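Local structure of tRNA (guanine(6)-N2)-methyltransferase (Thermus thermophilus, 3TMA) at residues G213-P227 with A244-F258. The protein transfers a methyl group from S-adenosyl-L-methionine to N2 of the guanosine at position 6 of tRNA(Phe), using a Rossmann-fold catalytic domain fused to a THUMP domain. Sequence-based numbering, arbitrary orientation. Where two conformers were deposited one is given.
Sequences GSGTIALEAASTLGP and AREAALASGLSWIRF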
# COMPACT_ATOMS: atom_id res chain seq x y z
N GLY A 213 7.30 -4.34 -16.31
CA GLY A 213 8.38 -3.39 -15.99
C GLY A 213 9.52 -4.09 -15.25
O GLY A 213 10.02 -5.15 -15.67
N SER A 214 9.95 -3.51 -14.12
CA SER A 214 11.01 -4.14 -13.34
C SER A 214 10.51 -5.21 -12.34
O SER A 214 11.29 -5.73 -11.55
CB SER A 214 11.84 -3.06 -12.62
OG SER A 214 10.95 -2.16 -11.99
N GLY A 215 9.24 -5.59 -12.44
CA GLY A 215 8.81 -6.89 -11.95
C GLY A 215 7.91 -6.83 -10.72
O GLY A 215 7.53 -7.87 -10.22
N THR A 216 7.55 -5.64 -10.24
CA THR A 216 6.86 -5.52 -8.93
C THR A 216 5.62 -6.38 -8.73
O THR A 216 5.50 -7.09 -7.70
CB THR A 216 6.51 -4.07 -8.60
OG1 THR A 216 7.71 -3.28 -8.60
CG2 THR A 216 5.85 -3.99 -7.21
N ILE A 217 4.72 -6.38 -9.73
CA ILE A 217 3.49 -7.18 -9.61
C ILE A 217 3.78 -8.69 -9.61
O ILE A 217 3.23 -9.43 -8.76
CB ILE A 217 2.49 -6.84 -10.71
CG1 ILE A 217 1.88 -5.46 -10.46
CG2 ILE A 217 1.36 -7.84 -10.73
CD1 ILE A 217 1.17 -4.88 -11.72
N ALA A 218 4.67 -9.14 -10.50
CA ALA A 218 5.07 -10.56 -10.53
C ALA A 218 5.70 -11.03 -9.21
O ALA A 218 5.42 -12.15 -8.75
CB ALA A 218 6.04 -10.87 -11.73
N LEU A 219 6.57 -10.20 -8.63
CA LEU A 219 7.27 -10.59 -7.42
C LEU A 219 6.27 -10.64 -6.28
O LEU A 219 6.36 -11.53 -5.44
CB LEU A 219 8.40 -9.56 -7.09
CG LEU A 219 9.50 -9.43 -8.18
CD1 LEU A 219 10.35 -8.15 -7.97
CD2 LEU A 219 10.39 -10.66 -8.17
N GLU A 220 5.39 -9.62 -6.18
CA GLU A 220 4.35 -9.63 -5.14
C GLU A 220 3.46 -10.88 -5.22
O GLU A 220 3.17 -11.56 -4.18
CB GLU A 220 3.51 -8.35 -5.16
CG GLU A 220 2.50 -8.25 -3.97
CD GLU A 220 3.18 -8.01 -2.57
OE1 GLU A 220 4.39 -7.72 -2.49
OE2 GLU A 220 2.48 -8.14 -1.56
N ALA A 221 3.05 -11.21 -6.44
CA ALA A 221 2.24 -12.40 -6.67
C ALA A 221 3.00 -13.69 -6.25
O ALA A 221 2.45 -14.57 -5.57
CB ALA A 221 1.86 -12.48 -8.16
N ALA A 222 4.24 -13.84 -6.73
CA ALA A 222 5.03 -15.06 -6.42
C ALA A 222 5.28 -15.20 -4.93
O ALA A 222 5.08 -16.27 -4.36
CB ALA A 222 6.37 -15.07 -7.18
N SER A 223 5.60 -14.08 -4.29
CA SER A 223 5.92 -14.07 -2.87
C SER A 223 4.67 -14.43 -2.05
O SER A 223 4.77 -15.11 -1.03
CB SER A 223 6.46 -12.70 -2.46
OG SER A 223 6.45 -12.51 -1.05
N THR A 224 3.50 -14.00 -2.51
CA THR A 224 2.23 -14.25 -1.79
C THR A 224 1.65 -15.65 -2.06
O THR A 224 1.15 -16.30 -1.14
CB THR A 224 1.15 -13.23 -2.23
OG1 THR A 224 1.64 -11.90 -1.96
CG2 THR A 224 -0.17 -13.48 -1.46
N LEU A 225 1.65 -16.08 -3.31
CA LEU A 225 0.97 -17.32 -3.72
C LEU A 225 1.85 -18.58 -3.55
O LEU A 225 1.34 -19.72 -3.42
CB LEU A 225 0.52 -17.21 -5.19
CG LEU A 225 -0.47 -16.08 -5.46
CD1 LEU A 225 -0.76 -15.94 -7.00
CD2 LEU A 225 -1.77 -16.38 -4.67
N GLY A 226 3.17 -18.36 -3.57
CA GLY A 226 4.16 -19.48 -3.43
C GLY A 226 4.26 -20.31 -4.71
O GLY A 226 3.55 -20.03 -5.69
N PRO A 227 5.13 -21.35 -4.72
CA PRO A 227 5.56 -21.96 -5.99
C PRO A 227 4.49 -22.84 -6.69
O PRO A 227 4.73 -23.25 -7.82
CB PRO A 227 6.77 -22.84 -5.59
CG PRO A 227 6.72 -22.99 -4.10
CD PRO A 227 5.99 -21.74 -3.58
N ALA A 244 14.25 -7.29 -13.26
CA ALA A 244 13.22 -8.13 -12.67
C ALA A 244 13.76 -9.51 -12.31
O ALA A 244 13.45 -10.06 -11.24
CB ALA A 244 12.02 -8.25 -13.62
N ARG A 245 14.50 -10.11 -13.24
CA ARG A 245 15.14 -11.42 -12.98
C ARG A 245 16.10 -11.40 -11.80
O ARG A 245 16.14 -12.35 -10.97
CB ARG A 245 15.86 -11.96 -14.24
CG ARG A 245 14.87 -12.47 -15.31
CD ARG A 245 15.57 -13.09 -16.56
NE ARG A 245 14.62 -13.21 -17.68
CZ ARG A 245 14.61 -12.42 -18.77
NH1 ARG A 245 15.55 -11.49 -18.96
NH2 ARG A 245 13.66 -12.56 -19.69
N GLU A 246 16.91 -10.33 -11.73
CA GLU A 246 17.80 -10.12 -10.59
C GLU A 246 17.06 -10.03 -9.26
O GLU A 246 17.48 -10.64 -8.22
CB GLU A 246 18.65 -8.85 -10.82
CG GLU A 246 19.91 -9.13 -11.63
CD GLU A 246 20.72 -7.86 -11.95
OE1 GLU A 246 20.45 -6.78 -11.36
OE2 GLU A 246 21.61 -7.94 -12.82
N ALA A 247 15.98 -9.26 -9.26
CA ALA A 247 15.15 -9.14 -8.07
C ALA A 247 14.50 -10.45 -7.67
O ALA A 247 14.40 -10.76 -6.45
CB ALA A 247 14.06 -8.04 -8.27
N ALA A 248 14.00 -11.21 -8.65
CA ALA A 248 13.39 -12.51 -8.37
C ALA A 248 14.41 -13.42 -7.68
O ALA A 248 14.09 -14.06 -6.68
CB ALA A 248 12.88 -13.18 -9.64
N LEU A 249 15.62 -13.51 -8.23
CA LEU A 249 16.65 -14.33 -7.61
C LEU A 249 17.00 -13.87 -6.17
O LEU A 249 17.14 -14.69 -5.26
CB LEU A 249 17.90 -14.41 -8.51
CG LEU A 249 19.05 -15.27 -7.90
CD1 LEU A 249 18.63 -16.71 -7.70
CD2 LEU A 249 20.34 -15.21 -8.70
N ALA A 250 17.11 -12.56 -5.95
CA ALA A 250 17.54 -12.04 -4.65
C ALA A 250 16.55 -12.39 -3.52
O ALA A 250 16.94 -12.55 -2.36
CB ALA A 250 17.73 -10.52 -4.73
N SER A 251 15.27 -12.53 -3.87
CA SER A 251 14.27 -12.93 -2.86
C SER A 251 13.82 -14.39 -2.94
O SER A 251 12.86 -14.74 -2.28
CB SER A 251 13.01 -12.05 -2.98
OG SER A 251 13.25 -10.71 -2.57
N GLY A 252 14.49 -15.23 -3.74
CA GLY A 252 14.15 -16.66 -3.82
C GLY A 252 12.90 -16.98 -4.64
O GLY A 252 12.23 -18.00 -4.43
N LEU A 253 12.58 -16.13 -5.61
CA LEU A 253 11.33 -16.23 -6.36
C LEU A 253 11.62 -16.56 -7.82
O LEU A 253 11.01 -16.00 -8.71
CB LEU A 253 10.52 -14.90 -6.25
CG LEU A 253 10.19 -14.46 -4.82
CD1 LEU A 253 9.64 -13.01 -4.70
CD2 LEU A 253 9.23 -15.44 -4.14
N SER A 254 12.52 -17.47 -8.05
CA SER A 254 13.00 -17.72 -9.37
C SER A 254 12.13 -18.53 -10.29
O SER A 254 12.52 -18.68 -11.40
CB SER A 254 14.36 -18.39 -9.33
OG SER A 254 15.31 -17.62 -8.66
N TRP A 255 10.98 -19.05 -9.85
CA TRP A 255 10.14 -19.75 -10.77
C TRP A 255 9.33 -18.81 -11.68
O TRP A 255 8.67 -19.28 -12.51
CB TRP A 255 9.21 -20.66 -10.02
CG TRP A 255 8.29 -19.99 -9.09
CD1 TRP A 255 7.06 -19.52 -9.35
CD2 TRP A 255 8.54 -19.71 -7.73
NE1 TRP A 255 6.51 -18.99 -8.24
CE2 TRP A 255 7.41 -19.07 -7.23
CE3 TRP A 255 9.61 -19.94 -6.88
CZ2 TRP A 255 7.31 -18.68 -5.93
CZ3 TRP A 255 9.51 -19.54 -5.59
CH2 TRP A 255 8.37 -18.92 -5.12
N ILE A 256 9.38 -17.50 -11.49
CA ILE A 256 8.62 -16.59 -12.38
C ILE A 256 9.18 -16.70 -13.81
O ILE A 256 10.40 -16.65 -14.00
CB ILE A 256 8.75 -15.14 -11.93
CG1 ILE A 256 8.10 -14.97 -10.54
CG2 ILE A 256 8.09 -14.21 -12.96
CD1 ILE A 256 8.62 -13.68 -9.80
N ARG A 257 8.29 -16.81 -14.81
CA ARG A 257 8.73 -16.87 -16.20
C ARG A 257 8.63 -15.47 -16.75
O ARG A 257 7.52 -15.01 -17.08
CB ARG A 257 7.82 -17.80 -17.00
CG ARG A 257 8.12 -17.89 -18.54
CD ARG A 257 7.39 -19.11 -19.20
NE ARG A 257 7.39 -19.06 -20.67
CZ ARG A 257 8.42 -19.50 -21.41
NH1 ARG A 257 9.52 -19.97 -20.82
NH2 ARG A 257 8.37 -19.43 -22.73
N PHE A 258 9.77 -14.78 -16.81
CA PHE A 258 9.83 -13.43 -17.42
C PHE A 258 10.15 -13.57 -18.92
O PHE A 258 11.13 -14.20 -19.29
CB PHE A 258 10.91 -12.54 -16.80
CG PHE A 258 10.63 -12.13 -15.36
CD1 PHE A 258 9.79 -11.06 -15.08
CD2 PHE A 258 11.24 -12.79 -14.30
CE1 PHE A 258 9.53 -10.65 -13.76
CE2 PHE A 258 10.98 -12.41 -12.97
CZ PHE A 258 10.12 -11.36 -12.70
O HOH W 1 3.80 -18.02 -7.48
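Leu219 forks against helix 238-250: its CD1 rests on Ala247 CB (3.7 Å), while CD2 presses on the backbone at Ala248 CA (3.5 Å). With CG anti to the carbonyl carbon (chi1 -61°), the side chain leans across to the neighbouring helix; residues 216-225 and 244-250 run nearly parallel, 22° apart. Ile256 CD1 touches Leu219 CD2 and, at 3.7 Å, Ala222 CB. Leu253 lies along helix 216-225, CD1 near Leu219 O and CD2 near Ser223 CA. Ala218 CB meets CE1 of Phe258, whose ring has Ala244 CB over one face and Ile256 CG2 over the other. Near the end of helix 216-225, the Trp255 indole receives Pro227 CA over one face, a CH-pi contact 4.0 Å from the centroid of the five-membered ring, and presents CZ2 edge-on to Ala222 O. A water in the indole plane accepts from Trp255 NE1 (3.0 Å) and donates to Gly226 O. At the other end Ala244 CA approaches Ser214 O at 3.3 Å, a CA-H...O contact, and Gly215 CA lies 3.9 Å from Ala244 CB; Ser214 and Gly215 probably help bind S-adenosyl-L-methionine. Helices 216-225 and 238-250 link parallel strands 207-209, 231-235 and 257-260 in successive Rossmann-fold beta-alpha-beta crossovers. With no direct hydrogen bond between the segments, their packing is mainly apolar, while the CH-pi contact and water join Gly226-Pro227 to Trp255.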